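PDB 1XXL: YcgJ protein from Bacillus subtilis, which is probably an S-adenosylmethionine-dependent methyltransferase whose substrate is unknown. Local coordinates for residues N138-L143 / I223-K228; S182-G187 / K195-H200; E109-L114 / N164-Q169. All coordinates share one frame; numbering follows the deposited sequence.

Contact 1: N138-L143 / I223-K228; sequences NHLNRL and ISFCLK
L140 lays its CD2 methyl over one face of the F225 ring, as a CH-pi contact: the methyl carbon lies 4.1 Å from the ring centroid, 23° off the ring normal. It is offset toward the rim, so its closest ring atom is CE1, 3.8 Å from L140 CD2. The two side chains come from opposite directions; a chi1 of 175°, with CG anti to the backbone N, carries the L140 methyl out from the helix toward the strand. Here helix 131-144 packs against the long strand 222-236, an antiparallel member of the sheet that continues the parallel, Rossmann-like methyltransferase strands. The next residue, N141, meets L227 with its amide: OD1 lies 4.1 Å from L227 CD2. This is van der Waals contact; the ND2 of the same amide is hydrogen-bonded to E151. L227 CD1 also sits at the edge of the F225 ring, in its plane, so the two strand residues pack on each other as well as on the helix. W183 meets F225 edge-to-face, while I178 of the paired strand 166-179 touches both F225 and L227. I197 and H200 of helix 191-202 press on L140.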
loop_
_atom_site.group_PDB
_atom_site.type_symbol
_atom_site.label_atom_id
_atom_site.label_comp_id
_atom_site.label_asym_id
_atom_site.label_seq_id
_atom_site.Cartn_x
_atom_site.Cartn_y
_atom_site.Cartn_z
ATOM N N ASN A 138 10.763 -1.310 -9.796
ATOM C CA ASN A 138 9.883 -0.211 -10.193
ATOM C C ASN A 138 9.490 -0.266 -11.666
ATOM O O ASN A 138 8.310 -0.019 -12.020
ATOM C CB ASN A 138 10.485 1.154 -9.844
ATOM C CG ASN A 138 10.117 1.595 -8.443
ATOM O OD1 ASN A 138 8.978 1.970 -8.208
ATOM N ND2 ASN A 138 11.065 1.524 -7.508
ATOM N N HIS A 139 10.463 -0.585 -12.510
ATOM C CA HIS A 139 10.217 -0.789 -13.933
ATOM C C HIS A 139 9.248 -1.975 -14.138
ATOM O O HIS A 139 8.298 -1.865 -14.915
ATOM C CB HIS A 139 11.539 -1.019 -14.696
ATOM C CG HIS A 139 11.382 -1.041 -16.185
ATOM N ND1 HIS A 139 10.899 0.037 -16.898
ATOM C CD2 HIS A 139 11.630 -2.011 -17.097
ATOM C CE1 HIS A 139 10.858 -0.268 -18.187
ATOM N NE2 HIS A 139 11.283 -1.512 -18.332
ATOM N N LEU A 140 9.481 -3.093 -13.446
ATOM C CA LEU A 140 8.602 -4.268 -13.594
ATOM C C LEU A 140 7.160 -3.897 -13.298
ATOM O O LEU A 140 6.257 -4.199 -14.074
ATOM C CB LEU A 140 9.035 -5.405 -12.692
ATOM C CG LEU A 140 8.167 -6.671 -12.639
ATOM C CD1 LEU A 140 8.119 -7.384 -13.987
ATOM C CD2 LEU A 140 8.717 -7.586 -11.590
ATOM N N ASN A 141 6.945 -3.211 -12.185
ATOM C CA ASN A 141 5.597 -2.853 -11.773
ATOM C C ASN A 141 4.949 -1.762 -12.679
ATOM O O ASN A 141 3.736 -1.810 -12.946
ATOM C CB ASN A 141 5.589 -2.472 -10.292
ATOM C CG ASN A 141 5.646 -3.701 -9.365
ATOM O OD1 ASN A 141 5.010 -4.731 -9.613
ATOM N ND2 ASN A 141 6.388 -3.583 -8.303
ATOM N N ARG A 142 5.746 -0.812 -13.168
ATOM C CA ARG A 142 5.230 0.201 -14.097
ATOM C C ARG A 142 4.841 -0.397 -15.472
ATOM O O ARG A 142 3.899 0.058 -16.110
ATOM C CB ARG A 142 6.239 1.350 -14.285
ATOM C CG ARG A 142 5.590 2.719 -14.636
ATOM C CD ARG A 142 6.575 3.928 -14.290
ATOM N NE ARG A 142 7.039 4.055 -12.871
ATOM C CZ ARG A 142 8.315 3.971 -12.442
ATOM N NH1 ARG A 142 9.312 3.716 -13.280
ATOM N NH2 ARG A 142 8.612 4.129 -11.144
ATOM N N LEU A 143 5.575 -1.400 -15.928
ATOM C CA LEU A 143 5.267 -2.058 -17.203
ATOM C C LEU A 143 3.871 -2.676 -17.130
ATOM O O LEU A 143 3.090 -2.620 -18.089
ATOM C CB LEU A 143 6.298 -3.146 -17.516
ATOM C CG LEU A 143 7.649 -2.690 -18.072
ATOM C CD1 LEU A 143 8.599 -3.850 -18.164
ATOM C CD2 LEU A 143 7.474 -2.087 -19.456
ATOM N N ILE A 223 7.150 -17.846 -14.443
ATOM C CA ILE A 223 6.255 -18.610 -13.595
ATOM C C ILE A 223 5.879 -17.835 -12.345
ATOM O O ILE A 223 4.698 -17.725 -12.011
ATOM C CB ILE A 223 6.902 -19.960 -13.237
ATOM C CG1 ILE A 223 6.957 -20.830 -14.496
ATOM C CG2 ILE A 223 6.111 -20.672 -12.144
ATOM C CD1 ILE A 223 7.900 -22.007 -14.385
ATOM N N SER A 224 6.881 -17.318 -11.641
ATOM C CA SER A 224 6.645 -16.613 -10.399
ATOM C C SER A 224 7.793 -15.674 -10.042
ATOM O O SER A 224 8.895 -15.774 -10.583
ATOM C CB SER A 224 6.403 -17.616 -9.256
ATOM O OG SER A 224 7.530 -18.438 -9.049
ATOM N N PHE A 225 7.510 -14.758 -9.132
ATOM C CA PHE A 225 8.541 -13.912 -8.524
ATOM C C PHE A 225 8.006 -13.412 -7.199
ATOM O O PHE A 225 6.838 -13.633 -6.894
ATOM C CB PHE A 225 8.974 -12.767 -9.460
ATOM C CG PHE A 225 7.860 -11.823 -9.861
ATOM C CD1 PHE A 225 7.574 -10.698 -9.100
ATOM C CD2 PHE A 225 7.116 -12.053 -11.019
ATOM C CE1 PHE A 225 6.561 -9.828 -9.480
ATOM C CE2 PHE A 225 6.113 -11.183 -11.406
ATOM C CZ PHE A 225 5.822 -10.075 -10.623
ATOM N N CYS A 226 8.851 -12.769 -6.411
ATOM C CA CYS A 226 8.424 -12.187 -5.160
ATOM C C CYS A 226 8.734 -10.715 -5.122
ATOM O O CYS A 226 9.795 -10.281 -5.568
ATOM C CB CYS A 226 9.111 -12.847 -3.965
ATOM S SG CYS A 226 8.587 -14.560 -3.600
ATOM N N LEU A 227 7.808 -9.965 -4.556
ATOM C CA LEU A 227 8.005 -8.584 -4.223
ATOM C C LEU A 227 8.404 -8.524 -2.742
ATOM O O LEU A 227 8.214 -9.490 -2.008
ATOM C CB LEU A 227 6.730 -7.789 -4.474
ATOM C CG LEU A 227 6.490 -7.055 -5.804
ATOM C CD1 LEU A 227 7.384 -7.406 -6.964
ATOM C CD2 LEU A 227 5.042 -7.053 -6.205
ATOM N N LYS A 228 8.998 -7.401 -2.329
ATOM C CA LYS A 228 9.388 -7.185 -0.929
ATOM C C LYS A 228 8.328 -6.358 -0.222
ATOM O O LYS A 228 8.104 -5.202 -0.579
ATOM C CB LYS A 228 10.725 -6.443 -0.850
ATOM C CG LYS A 228 11.798 -6.917 -1.804
ATOM C CD LYS A 228 12.010 -8.409 -1.764
ATOM C CE LYS A 228 12.788 -8.828 -0.586
ATOM N NZ LYS A 228 13.341 -10.213 -0.860
#

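Contact 2: S182-G187 / K195-H200; sequences SWIKRG and KQIITH. With SO4 (sulfate ion), chain E.
I184 and I197 reach toward each other tip to tip, their CD1 methyls 4.0 Å apart, joining two consecutive helices, 180-187 and 191-202, linked by a short connection in a helical layer beside the start of strand 222-236 of the Rossmann-like methyltransferase sheet. I197 uses its other branch on W183: CG2 approaches the benzo edge of the indole near the ring plane, 4.2 Å from CZ3. With CG1 beside the backbone N (chi1 -72°) and CG2 anti to it, I197 can thus serve both W183 and I184. Only these apolar touches join the two segments, and they bury a modest 96 Å².

The next shell fixes the indole. R144 makes a cation-pi contact with W183 and hydrogen-bonds its carbonyl oxygen, F225 meets the ring edge-to-face, and N141 packs against it. Y180 of helix 180-187 also touches I197, and L143 ties it to helix 131-144. On the far side of the indole from I197 lies a sulfate ion, probably from the crystallisation liquor, held by R144 and by R186, whose positive charges suit the anion. R186 takes it with two nitrogens, one to each of two oxygens: NE to O4 at 3.0 Å with an N-H...O angle of 153°, and NH2 to O3 at 3.1 Å with 142°. That same O3 lies in the plane of the W183 indole at its edge, 3.8 Å from CD1.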
loop_
_atom_site.group_PDB
_atom_site.type_symbol
_atom_site.label_atom_id
_atom_site.label_comp_id
_atom_site.label_asym_id
_atom_site.label_seq_id
_atom_site.Cartn_x
_atom_site.Cartn_y
_atom_site.Cartn_z
ATOM N N SER A 182 -1.518 -15.258 -13.316
ATOM C CA SER A 182 -2.612 -14.582 -12.648
ATOM C C SER A 182 -2.382 -13.067 -12.558
ATOM O O SER A 182 -3.287 -12.279 -12.782
ATOM C CB SER A 182 -2.774 -15.211 -11.273
ATOM O OG SER A 182 -3.590 -14.419 -10.461
ATOM N N TRP A 183 -1.155 -12.675 -12.245
ATOM C CA TRP A 183 -0.752 -11.269 -12.165
ATOM C C TRP A 183 -0.949 -10.525 -13.496
ATOM O O TRP A 183 -1.411 -9.397 -13.518
ATOM C CB TRP A 183 0.726 -11.255 -11.771
ATOM C CG TRP A 183 1.348 -9.943 -11.467
ATOM C CD1 TRP A 183 1.078 -9.144 -10.420
ATOM C CD2 TRP A 183 2.411 -9.327 -12.186
ATOM N NE1 TRP A 183 1.896 -8.051 -10.443
ATOM C CE2 TRP A 183 2.716 -8.136 -11.530
ATOM C CE3 TRP A 183 3.122 -9.663 -13.349
ATOM C CZ2 TRP A 183 3.724 -7.277 -11.966
ATOM C CZ3 TRP A 183 4.105 -8.817 -13.789
ATOM C CH2 TRP A 183 4.403 -7.626 -13.100
ATOM N N ILE A 184 -0.582 -11.165 -14.599
ATOM C CA ILE A 184 -0.791 -10.599 -15.929
ATOM C C ILE A 184 -2.270 -10.473 -16.259
ATOM O O ILE A 184 -2.688 -9.431 -16.741
ATOM C CB ILE A 184 -0.102 -11.432 -17.009
ATOM C CG1 ILE A 184 1.420 -11.317 -16.879
ATOM C CG2 ILE A 184 -0.577 -11.015 -18.419
ATOM C CD1 ILE A 184 2.001 -9.914 -17.030
ATOM N N LYS A 185 -3.044 -11.529 -15.999
ATOM C CA LYS A 185 -4.508 -11.486 -16.186
ATOM C C LYS A 185 -5.212 -10.364 -15.397
ATOM O O LYS A 185 -5.984 -9.614 -15.967
ATOM C CB LYS A 185 -5.151 -12.843 -15.857
ATOM C CG LYS A 185 -5.075 -13.846 -16.997
ATOM C CD LYS A 185 -5.942 -15.100 -16.728
ATOM C CE LYS A 185 -7.450 -14.874 -17.021
ATOM N NZ LYS A 185 -8.311 -16.084 -16.665
ATOM N N ARG A 186 -4.919 -10.232 -14.108
ATOM C CA ARG A 186 -5.504 -9.165 -13.275
ATOM C C ARG A 186 -5.089 -7.749 -13.699
ATOM O O ARG A 186 -5.791 -6.778 -13.394
ATOM C CB ARG A 186 -5.111 -9.350 -11.810
ATOM C CG ARG A 186 -5.656 -10.610 -11.151
ATOM C CD ARG A 186 -5.450 -10.568 -9.623
ATOM N NE ARG A 186 -4.028 -10.489 -9.259
ATOM C CZ ARG A 186 -3.268 -11.504 -8.841
ATOM N NH1 ARG A 186 -3.774 -12.720 -8.697
ATOM N NH2 ARG A 186 -1.982 -11.300 -8.554
ATOM N N GLY A 187 -3.929 -7.625 -14.348
ATOM C CA GLY A 187 -3.481 -6.351 -14.904
ATOM C C GLY A 187 -4.038 -6.048 -16.298
ATOM O O GLY A 187 -3.904 -4.932 -16.774
ATOM N N LYS A 195 5.341 -8.768 -23.503
ATOM C CA LYS A 195 6.618 -9.206 -24.056
ATOM C C LYS A 195 7.764 -8.428 -23.397
ATOM O O LYS A 195 8.823 -8.999 -23.145
ATOM C CB LYS A 195 6.705 -9.061 -25.591
ATOM C CG LYS A 195 5.844 -10.047 -26.440
ATOM C CD LYS A 195 6.344 -11.529 -26.477
ATOM C CE LYS A 195 5.836 -12.283 -27.752
ATOM N NZ LYS A 195 6.342 -13.710 -27.878
ATOM N N GLN A 196 7.550 -7.133 -23.134
ATOM C CA GLN A 196 8.561 -6.309 -22.425
ATOM C C GLN A 196 8.813 -6.821 -20.992
ATOM O O GLN A 196 9.948 -6.865 -20.528
ATOM C CB GLN A 196 8.151 -4.834 -22.368
ATOM C CG GLN A 196 8.057 -4.139 -23.724
ATOM C CD GLN A 196 7.531 -2.686 -23.602
ATOM O OE1 GLN A 196 8.083 -1.871 -22.838
ATOM N NE2 GLN A 196 6.471 -2.366 -24.357
ATOM N N ILE A 197 7.742 -7.189 -20.300
ATOM C CA ILE A 197 7.856 -7.798 -18.953
ATOM C C ILE A 197 8.671 -9.090 -19.013
ATOM O O ILE A 197 9.562 -9.300 -18.199
ATOM C CB ILE A 197 6.470 -8.080 -18.335
ATOM C CG1 ILE A 197 5.825 -6.759 -17.924
ATOM C CG2 ILE A 197 6.610 -8.972 -17.114
ATOM C CD1 ILE A 197 4.404 -6.805 -17.686
ATOM N N ILE A 198 8.382 -9.945 -19.996
ATOM C CA ILE A 198 9.056 -11.229 -20.114
ATOM C C ILE A 198 10.549 -11.013 -20.348
ATOM O O ILE A 198 11.374 -11.642 -19.694
ATOM C CB ILE A 198 8.416 -12.118 -21.213
ATOM C CG1 ILE A 198 6.981 -12.521 -20.804
ATOM C CG2 ILE A 198 9.267 -13.337 -21.465
ATOM C CD1 ILE A 198 6.114 -13.123 -21.947
ATOM N N THR A 199 10.894 -10.094 -21.253
ATOM C CA THR A 199 12.305 -9.731 -21.507
ATOM C C THR A 199 12.999 -9.208 -20.233
ATOM O O THR A 199 14.128 -9.576 -19.942
ATOM C CB THR A 199 12.421 -8.651 -22.624
ATOM O OG1 THR A 199 11.873 -9.160 -23.836
ATOM C CG2 THR A 199 13.855 -8.246 -22.888
ATOM N N HIS A 200 12.307 -8.347 -19.492
ATOM C CA HIS A 200 12.825 -7.770 -18.245
ATOM C C HIS A 200 13.180 -8.861 -17.239
ATOM O O HIS A 200 14.262 -8.855 -16.662
ATOM C CB HIS A 200 11.762 -6.826 -17.663
ATOM C CG HIS A 200 12.239 -5.971 -16.537
ATOM N ND1 HIS A 200 13.319 -5.120 -16.647
ATOM C CD2 HIS A 200 11.756 -5.811 -15.281
ATOM C CE1 HIS A 200 13.489 -4.482 -15.502
ATOM N NE2 HIS A 200 12.550 -4.879 -14.655
HETATM S S SO4 E . -2.499 -7.343 -7.732
HETATM O O1 SO4 E . -1.864 -6.038 -7.892
HETATM O O2 SO4 E . -3.243 -7.360 -6.466
HETATM O O3 SO4 E . -1.488 -8.408 -7.668
HETATM O O4 SO4 E . -3.412 -7.530 -8.864
#

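Contact 3: E109-L114 / N164-Q169; sequences EVARVL and NQLAYQ
A111 and L166 form the apolar part of this contact, the CB methyl of A111 lying 4.0 Å from L166 CD2. The same leucine methyl is touched more loosely by L114 CD2, at 4.4 Å, so one branch of L166 serves both the last turn of helix 103-113 and the residue just after it. F161 and K236 touch L166 too, and I91 of the central sheet packs on L114.

A111 CB also touches N164, 3.7 Å from its backbone O and 3.9 Å from its CB, while the amide nitrogen of N164 hydrogen-bonds to M160 O.

The charged pair lies on the helix itself. R112 grips E109 side-on, NE to OE1 at 3.0 Å and NH2 to OE2 at 3.1 Å. Both oxygens lie in or near the guanidinium plane, but the carboxylate is tilted against it, OE1 being met 40° and OE2 33° out of the carboxylate plane. R112 also bridges to D85, and E109 OE2 accepts from L81 N.

Helix 154-163 ends in a Schellman motif with Q165, at positive phi, as its C-prime residue, and the chain turns directly into strand 166-179. That helix-to-strand turn packs on a helix flanking the sheet of the Rossmann-like methyltransferase fold.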
loop_
_atom_site.group_PDB
_atom_site.type_symbol
_atom_site.label_atom_id
_atom_site.label_comp_id
_atom_site.label_asym_id
_atom_site.label_seq_id
_atom_site.Cartn_x
_atom_site.Cartn_y
_atom_site.Cartn_z
ATOM N N GLU A 109 0.558 15.152 5.002
ATOM C CA GLU A 109 -0.886 15.195 5.266
ATOM C C GLU A 109 -1.326 14.141 6.294
ATOM O O GLU A 109 -2.120 14.446 7.187
ATOM C CB GLU A 109 -1.676 15.022 3.957
ATOM C CG GLU A 109 -1.789 16.280 3.136
ATOM C CD GLU A 109 -2.697 17.347 3.782
ATOM O OE1 GLU A 109 -2.126 18.277 4.403
ATOM O OE2 GLU A 109 -3.952 17.267 3.683
ATOM N N VAL A 110 -0.801 12.917 6.158
ATOM C CA VAL A 110 -1.043 11.859 7.126
ATOM C C VAL A 110 -0.644 12.336 8.517
ATOM O O VAL A 110 -1.438 12.226 9.444
ATOM C CB VAL A 110 -0.284 10.559 6.778
ATOM C CG1 VAL A 110 -0.198 9.626 7.971
ATOM C CG2 VAL A 110 -0.945 9.876 5.615
ATOM N N ALA A 111 0.574 12.876 8.662
ATOM C CA ALA A 111 1.026 13.345 9.959
ATOM C C ALA A 111 0.141 14.456 10.501
ATOM O O ALA A 111 -0.146 14.482 11.706
ATOM C CB ALA A 111 2.500 13.813 9.904
ATOM N N ARG A 112 -0.306 15.365 9.631
ATOM C CA ARG A 112 -1.156 16.483 10.055
ATOM C C ARG A 112 -2.482 16.010 10.672
ATOM O O ARG A 112 -2.857 16.457 11.747
ATOM C CB ARG A 112 -1.431 17.448 8.880
ATOM C CG ARG A 112 -2.347 18.564 9.232
ATOM C CD ARG A 112 -2.579 19.485 8.053
ATOM N NE ARG A 112 -3.434 18.882 7.050
ATOM C CZ ARG A 112 -4.750 18.718 7.175
ATOM N NH1 ARG A 112 -5.370 19.102 8.264
ATOM N NH2 ARG A 112 -5.442 18.164 6.202
ATOM N N VAL A 113 -3.174 15.099 9.991
ATOM C CA VAL A 113 -4.497 14.623 10.428
ATOM C C VAL A 113 -4.463 13.534 11.505
ATOM O O VAL A 113 -5.499 13.231 12.102
ATOM C CB VAL A 113 -5.410 14.160 9.231
ATOM C CG1 VAL A 113 -5.561 15.266 8.226
ATOM C CG2 VAL A 113 -4.901 12.900 8.557
ATOM N N LEU A 114 -3.285 12.949 11.743
ATOM C CA LEU A 114 -3.093 11.978 12.815
ATOM C C LEU A 114 -3.075 12.689 14.167
ATOM O O LEU A 114 -2.462 13.736 14.308
ATOM C CB LEU A 114 -1.774 11.215 12.565
ATOM C CG LEU A 114 -1.441 9.928 13.316
ATOM C CD1 LEU A 114 -2.574 8.886 13.289
ATOM C CD2 LEU A 114 -0.155 9.334 12.721
ATOM N N ASN A 164 8.560 14.402 9.400
ATOM C CA ASN A 164 7.188 14.682 9.817
ATOM C C ASN A 164 6.902 14.248 11.245
ATOM O O ASN A 164 5.755 14.116 11.622
ATOM C CB ASN A 164 6.228 14.009 8.833
ATOM C CG ASN A 164 6.234 14.682 7.471
ATOM O OD1 ASN A 164 5.680 15.749 7.323
ATOM N ND2 ASN A 164 6.879 14.074 6.483
ATOM N N GLN A 165 7.961 14.049 12.026
ATOM C CA GLN A 165 7.881 13.769 13.447
ATOM C C GLN A 165 7.075 12.497 13.749
ATOM O O GLN A 165 6.405 12.396 14.788
ATOM C CB GLN A 165 7.373 14.991 14.218
ATOM C CG GLN A 165 8.431 16.114 14.330
ATOM C CD GLN A 165 8.842 16.669 12.999
ATOM O OE1 GLN A 165 10.033 16.638 12.610
ATOM N NE2 GLN A 165 7.864 17.167 12.263
ATOM N N LEU A 166 7.172 11.530 12.838
ATOM C CA LEU A 166 6.687 10.165 13.105
ATOM C C LEU A 166 7.837 9.278 13.532
ATOM O O LEU A 166 8.868 9.211 12.847
ATOM C CB LEU A 166 6.011 9.564 11.869
ATOM C CG LEU A 166 4.990 10.439 11.147
ATOM C CD1 LEU A 166 4.369 9.733 9.947
ATOM C CD2 LEU A 166 3.922 10.870 12.125
ATOM N N ALA A 167 7.676 8.602 14.676
ATOM C CA ALA A 167 8.559 7.509 15.023
ATOM C C ALA A 167 8.328 6.334 14.062
ATOM O O ALA A 167 7.185 5.996 13.768
ATOM C CB ALA A 167 8.337 7.075 16.462
ATOM N N TYR A 168 9.403 5.713 13.591
ATOM C CA TYR A 168 9.348 4.623 12.601
ATOM C C TYR A 168 9.612 3.271 13.251
ATOM O O TYR A 168 10.563 3.118 14.005
ATOM C CB TYR A 168 10.386 4.867 11.499
ATOM C CG TYR A 168 10.601 3.754 10.459
ATOM C CD1 TYR A 168 11.394 2.636 10.739
ATOM C CD2 TYR A 168 10.055 3.862 9.168
ATOM C CE1 TYR A 168 11.611 1.639 9.775
ATOM C CE2 TYR A 168 10.269 2.892 8.216
ATOM C CZ TYR A 168 11.031 1.777 8.522
ATOM O OH TYR A 168 11.231 0.835 7.544
ATOM N N GLN A 169 8.793 2.280 12.906
ATOM C CA GLN A 169 9.048 0.904 13.308
ATOM C C GLN A 169 8.671 -0.031 12.177
ATOM O O GLN A 169 7.581 0.058 11.625
ATOM C CB GLN A 169 8.247 0.571 14.569
ATOM C CG GLN A 169 8.655 -0.702 15.225
ATOM C CD GLN A 169 7.902 -0.976 16.525
ATOM O OE1 GLN A 169 7.238 -0.094 17.079
ATOM N NE2 GLN A 169 8.019 -2.210 17.016
#

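Overall arrangement
From the N terminus the chain first builds most of the parallel strands, and helix 103-113, just before the last of them, opens contact 3. Helix 131-144 then opens contact 1 before 164-169 closes contact 3 across a 49-residue loop. Strand 166-179 leads into helix 180-187, and contact 2 closes a seven-residue loop with helix 191-202. Strand 222-236 finally closes contact 1. Contact 2 therefore lies within the span of contact 1, whereas contacts 1 and 3 cross. Contacts 1 and 2 touch, as where H139 meets H200; contact 3 lies on the opposite side of the chain's centre, about 29 Å from contact 1 between centres, linked to it through the paired strands 166-179 and 222-236.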